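Local coordinates for protein aldehyde dehydrogenase (Burkholderia vietnamiensis, PDB 5KF0) that binds NADPH and, as a member of the aldehyde dehydrogenase family, probably oxidises aldehydes to carboxylic acids with a nicotinamide cofactor, at residues A[14-19]-A[42-47]; A[18-23]-A[208-213]; A[53-58]-A[225-230]; A[60-65]-A[179-184]; A[77-82]-A[198-203]. One frame throughout, in Å; residues are numbered along the deposited sequence.

Interaction 1. Residues A[14-19]-A[42-47]; sequences YPYYLA and RVALAD
Tyr14 and Val43 form a parallel beta bridge, their CA atoms 4.6 Å apart. Tyr14 N donates to Arg42 O at 3.0 Å and Tyr14 O accepts from Ala44 N, also at 3.0 Å. Val43 CA adds a CA-H...O contact to the same carbonyl. Beyond Val43 the second segment leaves the sheet as a loop. On the face shared by Tyr14 and Val43, Val43 CG1 lies 3.9 Å from Tyr14 CB, while the tyrosine ring leads off toward helix 192-202 and its OH accepts from Lys11 N. The bridge joins strand 13-18 to strand 39-43 in the four-stranded mixed N-terminal sheet. With CG of Tyr16 set between the backbone N and carbonyl carbon (chi1 58°), the CD2-CE2 side of its ring runs along 44-46, with Leu45 O at the ring edge; CD2 touches Ala44 CB at 3.5 Å and CE2 meets Ala46 CA at 3.6 Å. Alanines suit this strip because their small methyls let the broad ring lie close to the chain; Ala46 CB makes an off-centre CH-pi contact with it. At the phenol end, a water 2.9 Å from Tyr16 OH accepts from Asp47 N and donates weakly to Leu45 O.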
# COMPACT_ATOMS: atom_id res chain seq x y z
N TYR A 14 38.01 -4.35 -25.49
CA TYR A 14 37.02 -4.89 -24.56
C TYR A 14 36.32 -6.08 -25.20
O TYR A 14 36.06 -6.08 -26.41
CB TYR A 14 35.95 -3.83 -24.16
CG TYR A 14 36.49 -2.78 -23.22
CD1 TYR A 14 36.29 -2.87 -21.84
CD2 TYR A 14 37.21 -1.70 -23.70
CE1 TYR A 14 36.79 -1.92 -20.98
CE2 TYR A 14 37.72 -0.73 -22.84
CZ TYR A 14 37.50 -0.85 -21.49
OH TYR A 14 38.02 0.10 -20.64
N PRO A 15 35.98 -7.09 -24.41
CA PRO A 15 35.14 -8.18 -24.91
C PRO A 15 33.67 -7.80 -24.80
O PRO A 15 33.31 -6.80 -24.18
CB PRO A 15 35.47 -9.32 -23.94
CG PRO A 15 35.63 -8.59 -22.61
CD PRO A 15 36.24 -7.22 -22.96
N TYR A 16 32.81 -8.63 -25.39
CA TYR A 16 31.41 -8.58 -24.99
C TYR A 16 31.16 -9.70 -24.00
O TYR A 16 32.01 -10.55 -23.75
CB TYR A 16 30.43 -8.64 -26.18
CG TYR A 16 30.47 -9.81 -27.14
CD1 TYR A 16 30.22 -11.11 -26.72
CD2 TYR A 16 30.69 -9.59 -28.50
CE1 TYR A 16 30.22 -12.17 -27.62
CE2 TYR A 16 30.70 -10.65 -29.40
CZ TYR A 16 30.47 -11.93 -28.96
OH TYR A 16 30.47 -12.98 -29.85
N TYR A 17 29.98 -9.68 -23.38
CA TYR A 17 29.65 -10.63 -22.33
C TYR A 17 28.48 -11.48 -22.77
O TYR A 17 27.38 -10.96 -23.00
CB TYR A 17 29.38 -9.92 -21.00
CG TYR A 17 30.69 -9.50 -20.38
CD1 TYR A 17 31.32 -10.31 -19.44
CD2 TYR A 17 31.35 -8.35 -20.80
CE1 TYR A 17 32.56 -9.96 -18.90
CE2 TYR A 17 32.58 -7.99 -20.27
CZ TYR A 17 33.18 -8.80 -19.32
OH TYR A 17 34.41 -8.46 -18.78
N LEU A 18 28.73 -12.78 -22.92
CA LEU A 18 27.75 -13.74 -23.40
C LEU A 18 27.54 -14.75 -22.28
O LEU A 18 28.47 -15.46 -21.90
CB LEU A 18 28.23 -14.42 -24.68
CG LEU A 18 27.41 -15.59 -25.21
CD1 LEU A 18 26.03 -15.12 -25.57
CD2 LEU A 18 28.10 -16.23 -26.42
N ALA A 19 26.31 -14.80 -21.76
CA ALA A 19 25.96 -15.69 -20.65
C ALA A 19 26.98 -15.58 -19.51
O ALA A 19 27.58 -16.56 -19.07
CB ALA A 19 25.81 -17.13 -21.12
N ARG A 42 38.63 -0.36 -28.90
CA ARG A 42 37.91 -1.22 -29.83
C ARG A 42 37.23 -2.32 -29.03
O ARG A 42 37.84 -2.89 -28.12
CB ARG A 42 38.86 -1.81 -30.89
CG ARG A 42 39.46 -0.74 -31.78
CD ARG A 42 40.34 -1.32 -32.88
NE ARG A 42 40.75 -0.27 -33.81
CZ ARG A 42 41.76 0.57 -33.59
NH1 ARG A 42 42.46 0.47 -32.47
NH2 ARG A 42 42.07 1.50 -34.48
N VAL A 43 35.97 -2.59 -29.33
CA VAL A 43 35.23 -3.57 -28.55
C VAL A 43 34.66 -4.63 -29.48
O VAL A 43 34.50 -4.42 -30.69
CB VAL A 43 34.11 -2.93 -27.69
CG1 VAL A 43 34.59 -1.62 -27.06
CG2 VAL A 43 32.85 -2.72 -28.50
N ALA A 44 34.38 -5.80 -28.91
CA ALA A 44 33.83 -6.90 -29.68
C ALA A 44 32.39 -6.60 -30.10
O ALA A 44 31.56 -6.21 -29.28
CB ALA A 44 33.89 -8.20 -28.86
N LEU A 45 32.11 -6.80 -31.38
CA LEU A 45 30.79 -6.57 -31.96
C LEU A 45 30.07 -7.91 -32.06
O LEU A 45 30.58 -8.85 -32.68
CB LEU A 45 30.93 -5.93 -33.34
CG LEU A 45 29.65 -5.53 -34.05
CD1 LEU A 45 28.98 -4.34 -33.32
CD2 LEU A 45 29.94 -5.20 -35.51
N ALA A 46 28.88 -8.00 -31.46
CA ALA A 46 28.11 -9.24 -31.49
C ALA A 46 27.33 -9.37 -32.79
O ALA A 46 26.63 -8.43 -33.18
CB ALA A 46 27.16 -9.29 -30.30
N ASP A 47 27.44 -10.52 -33.45
CA ASP A 47 26.61 -10.76 -34.63
C ASP A 47 25.32 -11.47 -34.22
O ASP A 47 25.07 -11.73 -33.04
CB ASP A 47 27.38 -11.52 -35.72
CG ASP A 47 27.84 -12.91 -35.29
OD1 ASP A 47 27.38 -13.45 -34.26
OD2 ASP A 47 28.68 -13.48 -36.02
O HOH W 1 29.93 -12.17 -32.56

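Interaction 2. Residues A[18-23]-A[208-213]; sequences LANEAV and KGAFSV
Hydrogen bonds from the turn at Ala19 and Asn20 hold it against residues 209-212. Ala19 N donates to Ser212 OG at 2.8 Å in an almost straight bond (174°), and Asn20 N reaches Phe211 O at 2.9 Å. The Asn20 amide answers in the other direction: OD1 accepts from Gly209 N at 2.9 Å, the donor standing well above the carbonyl plane, and from Phe211 N in a weak bond. One side-chain oxygen thus serves two backbone N-H groups, one before strand 211-213 and one at its first residue. Residues 18-21 form a type I' beta turn, the hairpin link between strands 13-18 and 21-23; asparagine suits its third position, where phi is positive, as it is for Ala19 before it. Gly209 has a positive phi too (95°), which suits glycine. In contacts with the aromatic ring, Asn20 CA makes a CH-pi contact over one face of Phe211, 3.4 Å above its plane and toward the rim, while Asn20 CG lies 3.5 Å from Phe211 CE2, amide and ring planes being 34° apart. At the exposed margin, Lys208 CE is 3.3 Å from Glu21 OE1, but NZ stays too distant for a salt bridge.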
# COMPACT_ATOMS: atom_id res chain seq x y z
N LEU A 18 28.73 -12.78 -22.92
CA LEU A 18 27.75 -13.74 -23.40
C LEU A 18 27.54 -14.75 -22.28
O LEU A 18 28.47 -15.46 -21.90
CB LEU A 18 28.23 -14.42 -24.68
CG LEU A 18 27.41 -15.59 -25.21
CD1 LEU A 18 26.03 -15.12 -25.57
CD2 LEU A 18 28.10 -16.23 -26.42
N ALA A 19 26.31 -14.80 -21.76
CA ALA A 19 25.96 -15.69 -20.65
C ALA A 19 26.98 -15.58 -19.51
O ALA A 19 27.58 -16.56 -19.07
CB ALA A 19 25.81 -17.13 -21.12
N ASN A 20 27.19 -14.34 -19.08
CA ASN A 20 27.96 -13.92 -17.92
C ASN A 20 29.46 -13.90 -18.14
O ASN A 20 30.17 -13.53 -17.21
CB ASN A 20 27.73 -14.79 -16.66
CG ASN A 20 26.26 -14.95 -16.28
OD1 ASN A 20 25.37 -15.04 -17.14
ND2 ASN A 20 26.01 -15.01 -14.98
N GLU A 21 29.98 -14.31 -19.31
CA GLU A 21 31.42 -14.49 -19.47
C GLU A 21 31.97 -13.68 -20.64
O GLU A 21 31.29 -13.47 -21.65
CB GLU A 21 31.76 -15.99 -19.64
CG GLU A 21 31.33 -16.80 -18.40
CD GLU A 21 31.76 -18.27 -18.44
OE1 GLU A 21 30.87 -19.16 -18.45
OE2 GLU A 21 32.97 -18.54 -18.45
N ALA A 22 33.21 -13.23 -20.49
CA ALA A 22 33.85 -12.38 -21.49
C ALA A 22 34.21 -13.17 -22.74
O ALA A 22 34.78 -14.27 -22.65
CB ALA A 22 35.11 -11.74 -20.92
N VAL A 23 33.91 -12.60 -23.91
CA VAL A 23 34.26 -13.19 -25.20
C VAL A 23 34.96 -12.12 -26.03
O VAL A 23 34.33 -11.12 -26.41
CB VAL A 23 33.03 -13.74 -25.95
CG1 VAL A 23 33.47 -14.37 -27.26
CG2 VAL A 23 32.27 -14.74 -25.09
N LYS A 208 24.60 -18.92 -14.86
CA LYS A 208 25.02 -18.66 -16.22
C LYS A 208 23.80 -18.45 -17.12
O LYS A 208 22.83 -19.22 -17.06
CB LYS A 208 25.87 -19.81 -16.76
CG LYS A 208 27.28 -19.82 -16.18
CD LYS A 208 27.82 -18.41 -15.97
CE LYS A 208 29.32 -18.39 -15.68
NZ LYS A 208 29.63 -18.35 -14.23
N GLY A 209 23.85 -17.38 -17.92
CA GLY A 209 22.73 -16.93 -18.70
C GLY A 209 21.91 -15.83 -18.05
O GLY A 209 20.99 -15.31 -18.69
N ALA A 210 22.21 -15.48 -16.80
CA ALA A 210 21.52 -14.36 -16.17
C ALA A 210 21.69 -13.07 -16.96
O ALA A 210 20.77 -12.24 -17.00
CB ALA A 210 22.02 -14.15 -14.74
N PHE A 211 22.84 -12.88 -17.60
CA PHE A 211 23.01 -11.64 -18.36
C PHE A 211 23.93 -11.85 -19.54
O PHE A 211 24.83 -12.69 -19.53
CB PHE A 211 23.54 -10.51 -17.47
CG PHE A 211 24.99 -10.64 -17.09
CD1 PHE A 211 25.97 -10.00 -17.82
CD2 PHE A 211 25.37 -11.40 -15.98
CE1 PHE A 211 27.31 -10.11 -17.47
CE2 PHE A 211 26.71 -11.50 -15.61
CZ PHE A 211 27.68 -10.85 -16.36
N SER A 212 23.67 -11.07 -20.59
CA SER A 212 24.61 -10.82 -21.67
C SER A 212 24.59 -9.33 -21.95
O SER A 212 23.55 -8.68 -21.84
CB SER A 212 24.25 -11.61 -22.94
OG SER A 212 24.37 -13.01 -22.73
N VAL A 213 25.75 -8.78 -22.31
CA VAL A 213 25.85 -7.38 -22.74
C VAL A 213 26.55 -7.41 -24.09
O VAL A 213 27.73 -7.76 -24.18
CB VAL A 213 26.60 -6.50 -21.72
CG1 VAL A 213 26.73 -5.07 -22.26
CG2 VAL A 213 25.87 -6.50 -20.37

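Interaction 3. Residues A[53-58]-A[225-230]; sequences AAIGAA and TTDERF
Asp227 OD1, whose carboxylate lies beside Ile55, is gripped twice by Arg229: the backbone N donates to its anti lone pair at 2.9 Å, and NE of the same residue arrives on the syn side, also at 2.9 Å. Asp227 OD2 takes Arg229 NH2 at 2.8 Å, so the guanidinium meets the carboxylate side-on, one nitrogen to each oxygen. Both oxygens lie close to the guanidinium plane, whereas NE and NH2 stand somewhat out of the carboxylate plane. This double grip, helped by the bend of the arginine chain at chi3 (-65°), fixes the rotation of the guanidinium and presents a flat face to helix 48-60. Ile55 CG2 rests on that face, 3.2 Å above the plane and toward its rim, and is 3.4 Å from Arg229 NE. The backbone bond to OD1 makes an Asx turn, set within the type I beta turn 227-230 that leads from helix 222-226 into strand 232-236. No direct hydrogen bond joins 53-58 to 225-230.

Branched isoleucine suits the site because its two arms do different work. While CG2 covers the arginine, the other arm extends between Asp227 and Phe230: Ile55 CD1 is 3.6 Å from Asp227 OD2 and 3.5 Å from Phe230 CE2. The aromatic ring crosses the isoleucine at about a right angle and also touches Val183 of strand 182-185. Arg229 NH1 comes 3.7 Å from Gly56 N. Arg229 NH2 also forms a salt bridge with Asp52, about one turn before Ile55 and Gly56, giving the arginine a second carboxylate.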
# COMPACT_ATOMS: atom_id res chain seq x y z
N ALA A 53 22.50 -16.91 -29.37
CA ALA A 53 23.03 -17.73 -28.28
C ALA A 53 22.74 -17.09 -26.93
O ALA A 53 22.45 -17.80 -25.96
CB ALA A 53 24.54 -17.94 -28.46
N ALA A 54 22.82 -15.76 -26.85
CA ALA A 54 22.52 -15.07 -25.60
C ALA A 54 21.07 -15.26 -25.20
O ALA A 54 20.76 -15.44 -24.01
CB ALA A 54 22.83 -13.58 -25.75
N ILE A 55 20.15 -15.20 -26.17
CA ILE A 55 18.73 -15.38 -25.87
C ILE A 55 18.47 -16.81 -25.38
O ILE A 55 17.72 -17.03 -24.42
CB ILE A 55 17.86 -15.04 -27.09
CG1 ILE A 55 18.07 -13.58 -27.50
CG2 ILE A 55 16.37 -15.32 -26.80
CD1 ILE A 55 17.46 -13.24 -28.85
N GLY A 56 19.09 -17.80 -26.04
CA GLY A 56 18.90 -19.17 -25.60
C GLY A 56 19.43 -19.40 -24.20
O GLY A 56 18.82 -20.11 -23.39
N ALA A 57 20.57 -18.77 -23.88
CA ALA A 57 21.11 -18.88 -22.53
C ALA A 57 20.21 -18.20 -21.52
O ALA A 57 20.06 -18.68 -20.39
CB ALA A 57 22.52 -18.29 -22.48
N ALA A 58 19.59 -17.07 -21.90
CA ALA A 58 18.67 -16.39 -21.01
C ALA A 58 17.47 -17.28 -20.69
O ALA A 58 17.04 -17.36 -19.53
CB ALA A 58 18.20 -15.07 -21.63
N THR A 225 14.24 -6.91 -30.86
CA THR A 225 12.83 -6.55 -30.92
C THR A 225 11.92 -7.73 -31.24
O THR A 225 10.85 -7.87 -30.63
CB THR A 225 12.63 -5.44 -31.96
OG1 THR A 225 13.31 -4.25 -31.52
CG2 THR A 225 11.14 -5.13 -32.18
N THR A 226 12.32 -8.60 -32.17
CA THR A 226 11.39 -9.58 -32.72
C THR A 226 11.47 -10.97 -32.11
O THR A 226 10.52 -11.74 -32.26
CB THR A 226 11.57 -9.70 -34.25
OG1 THR A 226 12.87 -10.25 -34.55
CG2 THR A 226 11.44 -8.34 -34.92
N ASP A 227 12.56 -11.35 -31.44
CA ASP A 227 12.64 -12.73 -30.96
C ASP A 227 11.54 -13.00 -29.93
O ASP A 227 11.39 -12.25 -28.95
CB ASP A 227 14.02 -13.03 -30.36
CG ASP A 227 14.29 -14.52 -30.25
OD1 ASP A 227 13.64 -15.17 -29.40
OD2 ASP A 227 15.14 -15.04 -31.00
N GLU A 228 10.76 -14.06 -30.16
CA GLU A 228 9.61 -14.31 -29.29
C GLU A 228 9.99 -14.89 -27.94
O GLU A 228 9.12 -15.00 -27.07
CB GLU A 228 8.61 -15.23 -29.98
CG GLU A 228 9.06 -16.67 -30.08
CD GLU A 228 7.94 -17.60 -30.53
OE1 GLU A 228 6.83 -17.11 -30.82
OE2 GLU A 228 8.19 -18.83 -30.59
N ARG A 229 11.25 -15.28 -27.73
CA ARG A 229 11.66 -15.78 -26.42
C ARG A 229 11.81 -14.66 -25.40
O ARG A 229 11.77 -14.92 -24.19
CB ARG A 229 12.96 -16.57 -26.55
CG ARG A 229 12.76 -17.87 -27.33
CD ARG A 229 14.09 -18.52 -27.70
NE ARG A 229 14.85 -17.69 -28.63
CZ ARG A 229 16.09 -17.96 -29.04
NH1 ARG A 229 16.70 -19.07 -28.62
NH2 ARG A 229 16.71 -17.14 -29.89
N PHE A 230 11.99 -13.42 -25.86
CA PHE A 230 11.95 -12.26 -24.98
C PHE A 230 10.50 -12.00 -24.58
O PHE A 230 9.62 -11.95 -25.44
CB PHE A 230 12.50 -11.02 -25.68
CG PHE A 230 14.01 -10.95 -25.80
CD1 PHE A 230 14.83 -11.02 -24.69
CD2 PHE A 230 14.59 -10.71 -27.05
CE1 PHE A 230 16.21 -10.88 -24.81
CE2 PHE A 230 15.97 -10.58 -27.18
CZ PHE A 230 16.79 -10.68 -26.06

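Interaction 4. Residues A[60-65]-A[179-184]; sequences DAVKPM and GCPFVL
Pro181 CG meets three residues of the 60-65 segment. It lies 4.0 Å from Ala61 CB, 4.0 Å from Val62 CG2 and 4.0 Å from Met65 CG, so one ring carbon fits among side chains of Ala61 and the first turn of helix 62-67. Val62 comes across the proline at about a right angle, whereas Met65 slides past it in the opposite direction. Met65 also packs on the backbone ahead of the proline: its CB is 3.3 Å from Gly179 O. Bends at chi2 (-62°) and chi3 (-67°) curl the thioether back, bringing CE to 3.9 Å from Gly179 C. A flexible, unbranched methionine can follow this contour, and small Ala61 allows close approach of the proline.

A water donates to both Val62 O and Gly179 O, at 2.8 Å in each case. Behind this first layer, Gly179 is the C-prime residue of the Schellman motif ending helix 164-178, with Cys180 N bonded to Ala175 O and Gly179 N to Leu176 O. Its positive phi suits glycine and turns the chain toward strand 182-185. Pro181 itself, just before that strand, is joined by a backbone hydrogen bond to Cys155 of strand 155-158. Met65 further touches Pro207 and Ala210. The contact is thus mainly apolar packing with no direct hydrogen bond, its directional link being the water, which bridges two carbonyl oxygens, acceptors that could not bond to each other.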
# COMPACT_ATOMS: atom_id res chain seq x y z
N ASP A 60 17.43 -20.52 -20.64
CA ASP A 60 17.89 -21.56 -19.73
C ASP A 60 18.10 -21.05 -18.32
O ASP A 60 18.03 -21.85 -17.38
CB ASP A 60 19.17 -22.21 -20.26
CG ASP A 60 18.93 -23.04 -21.51
OD1 ASP A 60 17.75 -23.39 -21.77
OD2 ASP A 60 19.90 -23.35 -22.23
N ALA A 61 18.34 -19.75 -18.15
CA ALA A 61 18.56 -19.15 -16.83
C ALA A 61 17.28 -18.73 -16.12
O ALA A 61 17.35 -18.27 -14.98
CB ALA A 61 19.48 -17.93 -16.95
N VAL A 62 16.11 -18.87 -16.76
CA VAL A 62 14.87 -18.37 -16.16
C VAL A 62 14.59 -19.03 -14.81
O VAL A 62 14.35 -18.35 -13.81
CB VAL A 62 13.70 -18.57 -17.14
CG1 VAL A 62 12.36 -18.37 -16.42
CG2 VAL A 62 13.84 -17.58 -18.29
N LYS A 63 14.62 -20.36 -14.76
CA LYS A 63 14.30 -21.03 -13.50
C LYS A 63 15.37 -20.77 -12.44
O LYS A 63 15.01 -20.41 -11.31
CB LYS A 63 14.04 -22.52 -13.74
CG LYS A 63 13.61 -23.28 -12.49
CD LYS A 63 13.05 -24.65 -12.88
CE LYS A 63 13.37 -25.71 -11.84
NZ LYS A 63 12.62 -25.50 -10.58
N PRO A 64 16.67 -20.88 -12.74
CA PRO A 64 17.67 -20.56 -11.70
C PRO A 64 17.56 -19.13 -11.17
O PRO A 64 17.72 -18.91 -9.96
CB PRO A 64 19.00 -20.80 -12.43
CG PRO A 64 18.67 -21.82 -13.46
CD PRO A 64 17.30 -21.49 -13.93
N MET A 65 17.29 -18.16 -12.04
CA MET A 65 17.11 -16.79 -11.58
C MET A 65 15.87 -16.65 -10.72
O MET A 65 15.89 -15.96 -9.69
CB MET A 65 17.03 -15.83 -12.78
CG MET A 65 18.37 -15.53 -13.41
SD MET A 65 19.48 -14.70 -12.24
CE MET A 65 18.66 -13.13 -12.03
N GLY A 179 14.61 -10.73 -10.62
CA GLY A 179 14.94 -12.10 -10.96
C GLY A 179 14.81 -12.46 -12.42
O GLY A 179 14.58 -13.63 -12.74
N CYS A 180 15.00 -11.48 -13.34
CA CYS A 180 14.89 -11.70 -14.79
C CYS A 180 16.26 -11.83 -15.42
O CYS A 180 17.09 -10.93 -15.24
CB CYS A 180 14.17 -10.55 -15.47
SG CYS A 180 12.44 -10.37 -15.08
N PRO A 181 16.51 -12.88 -16.21
CA PRO A 181 17.65 -12.83 -17.13
C PRO A 181 17.42 -11.73 -18.16
O PRO A 181 16.28 -11.42 -18.52
CB PRO A 181 17.62 -14.22 -17.79
CG PRO A 181 16.64 -15.05 -16.98
CD PRO A 181 15.66 -14.05 -16.44
N PHE A 182 18.51 -11.14 -18.64
CA PHE A 182 18.37 -10.06 -19.60
C PHE A 182 19.53 -10.06 -20.59
O PHE A 182 20.63 -10.54 -20.29
CB PHE A 182 18.28 -8.69 -18.91
CG PHE A 182 19.55 -8.27 -18.23
CD1 PHE A 182 20.54 -7.59 -18.93
CD2 PHE A 182 19.76 -8.57 -16.88
CE1 PHE A 182 21.73 -7.21 -18.31
CE2 PHE A 182 20.94 -8.19 -16.24
CZ PHE A 182 21.93 -7.52 -16.96
N VAL A 183 19.27 -9.46 -21.75
CA VAL A 183 20.29 -9.20 -22.76
C VAL A 183 20.24 -7.71 -23.04
O VAL A 183 19.20 -7.20 -23.46
CB VAL A 183 20.06 -10.00 -24.05
CG1 VAL A 183 21.21 -9.76 -25.04
CG2 VAL A 183 19.92 -11.52 -23.75
N LEU A 184 21.35 -7.01 -22.79
CA LEU A 184 21.43 -5.56 -22.95
C LEU A 184 22.24 -5.22 -24.19
O LEU A 184 23.36 -5.72 -24.36
CB LEU A 184 22.08 -4.91 -21.72
CG LEU A 184 22.47 -3.42 -21.85
CD1 LEU A 184 21.23 -2.53 -22.00
CD2 LEU A 184 23.33 -2.96 -20.66
O HOH W 2 13.33 -15.73 -14.18

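Interaction 5. Residues A[77-82]-A[198-203]; sequences LDHCVA and AEVLAE
A helix-helix packing contact of the cofactor-binding part of the fold brings helix 70-86 against the C-terminal end of helix 192-202, the helix that follows strand 182-185. The axes of segments 77-82 and 198-202 approach to 9.6 Å and run at 128° to each other, oblique yet nearer antiparallel than parallel. Cys80 and Val200 lie where the backbones come closest. Val200 CG1 is 3.8 Å from Cys80 CA and also touches the sulfur, while Cys80 SG is 3.6 Å from Leu201 CD2. A compact thiol suits this spot, since it fills the gap between valine and leucine with little bulk and keeps the helices near.

Toward the surface the contact becomes polar. With CG anti to the backbone N (chi1 180°), His79 stretches across to Glu203, where NE2 donates to Glu203 OE1 at 2.8 Å in a somewhat bent bond. The acceptor lies near the ring plane and offers its anti lone pair, but the carboxylate is turned steeply, its plane 71° from that of the imidazole. The edge of the same ring also faces Val200 O, 3.8 Å from His79 CD2. Glu203 OE2 forms a salt bridge with Arg83, one helical turn beyond His79, so helix 70-86 supplies partners to both carboxylate oxygens. The nearby arginine and the hydrogen bond would both be expected to favour the charged carboxylate.

On its inner side the pair meets further helices: Cys80 packs on Phe117 of helix 103-123, and Leu201 reaches Val172 and Leu176 of helix 164-178 as well as Phe211 of strand 211-213.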
# COMPACT_ATOMS: atom_id res chain seq x y z
N LEU A 77 23.49 -7.02 -6.18
CA LEU A 77 23.39 -5.57 -6.37
C LEU A 77 24.38 -4.83 -5.48
O LEU A 77 25.01 -3.85 -5.91
CB LEU A 77 21.96 -5.11 -6.11
CG LEU A 77 20.99 -5.62 -7.20
CD1 LEU A 77 19.53 -5.63 -6.71
CD2 LEU A 77 21.13 -4.79 -8.47
N ASP A 78 24.54 -5.29 -4.23
CA ASP A 78 25.48 -4.65 -3.32
C ASP A 78 26.91 -4.80 -3.80
O ASP A 78 27.73 -3.88 -3.62
CB ASP A 78 25.36 -5.25 -1.92
CG ASP A 78 24.05 -4.92 -1.25
OD1 ASP A 78 23.42 -3.91 -1.63
OD2 ASP A 78 23.65 -5.67 -0.34
N HIS A 79 27.26 -5.95 -4.40
CA HIS A 79 28.58 -6.11 -4.98
C HIS A 79 28.83 -5.07 -6.07
O HIS A 79 29.92 -4.49 -6.14
CB HIS A 79 28.76 -7.50 -5.58
CG HIS A 79 30.10 -7.71 -6.21
ND1 HIS A 79 31.24 -7.95 -5.46
CD2 HIS A 79 30.50 -7.69 -7.50
CE1 HIS A 79 32.28 -8.08 -6.27
NE2 HIS A 79 31.86 -7.94 -7.51
N CYS A 80 27.83 -4.85 -6.92
CA CYS A 80 27.93 -3.82 -7.95
C CYS A 80 28.16 -2.44 -7.34
O CYS A 80 29.06 -1.71 -7.77
CB CYS A 80 26.66 -3.80 -8.80
SG CYS A 80 26.48 -5.28 -9.84
N VAL A 81 27.35 -2.07 -6.34
CA VAL A 81 27.51 -0.77 -5.68
C VAL A 81 28.93 -0.60 -5.17
O VAL A 81 29.58 0.43 -5.39
CB VAL A 81 26.50 -0.62 -4.53
CG1 VAL A 81 26.84 0.62 -3.68
CG2 VAL A 81 25.09 -0.51 -5.09
N ALA A 82 29.44 -1.62 -4.46
CA ALA A 82 30.78 -1.52 -3.90
C ALA A 82 31.84 -1.36 -4.98
O ALA A 82 32.78 -0.57 -4.84
CB ALA A 82 31.09 -2.74 -3.04
N ALA A 198 29.08 -4.97 -17.03
CA ALA A 198 29.08 -6.41 -17.28
C ALA A 198 30.26 -7.11 -16.60
O ALA A 198 30.10 -8.20 -16.05
CB ALA A 198 29.09 -6.68 -18.78
N GLU A 199 31.45 -6.50 -16.66
CA GLU A 199 32.62 -7.10 -16.02
C GLU A 199 32.40 -7.25 -14.52
O GLU A 199 32.78 -8.27 -13.93
CB GLU A 199 33.85 -6.24 -16.30
CG GLU A 199 35.14 -6.77 -15.71
CD GLU A 199 36.22 -5.70 -15.66
OE1 GLU A 199 37.08 -5.76 -14.77
OE2 GLU A 199 36.18 -4.78 -16.51
N VAL A 200 31.80 -6.24 -13.89
CA VAL A 200 31.50 -6.30 -12.46
C VAL A 200 30.49 -7.41 -12.17
O VAL A 200 30.66 -8.20 -11.24
CB VAL A 200 31.01 -4.93 -11.97
CG1 VAL A 200 30.43 -5.02 -10.57
CG2 VAL A 200 32.18 -3.94 -12.00
N LEU A 201 29.41 -7.48 -12.97
CA LEU A 201 28.43 -8.56 -12.79
C LEU A 201 29.05 -9.93 -13.00
O LEU A 201 28.62 -10.90 -12.36
CB LEU A 201 27.26 -8.37 -13.76
CG LEU A 201 26.23 -7.32 -13.37
CD1 LEU A 201 25.29 -7.08 -14.54
CD2 LEU A 201 25.48 -7.80 -12.14
N ALA A 202 30.04 -10.04 -13.88
CA ALA A 202 30.69 -11.32 -14.14
C ALA A 202 31.46 -11.84 -12.94
O ALA A 202 31.76 -13.04 -12.88
CB ALA A 202 31.62 -11.20 -15.35
N GLU A 203 31.77 -10.97 -11.98
CA GLU A 203 32.42 -11.37 -10.74
C GLU A 203 31.47 -12.05 -9.76
O GLU A 203 31.95 -12.63 -8.78
CB GLU A 203 33.05 -10.15 -10.05
CG GLU A 203 34.06 -9.40 -10.92
CD GLU A 203 34.51 -8.08 -10.32
OE1 GLU A 203 33.93 -7.64 -9.30
OE2 GLU A 203 35.46 -7.47 -10.86

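In the fold
The segments of interactions 1 and 2 overlap at Leu18 and Ala19; interaction 1 holds the N-terminal sheet, and interaction 2 joins its hairpin turn to strand 211-213, at the edge of the six-stranded sheet; Tyr17 O to Val213 N probably adds a hydrogen bond. Interactions 2 and 4 meet in the six-stranded sheet, where strands 211-213 and 182-185 are neighbours. Interaction 3 packs helix 48-60 close to interaction 4, whereas interaction 5 lies about 23 Å from interaction 3, centre to centre. Contacts 1, 4 and 5 are mostly buried, 2 and 3 only partly. Backbone pairing marks interaction 1, side-chain-to-backbone bonds interaction 2, apolar packing interaction 4, and charged groups the margins of 3 and 5.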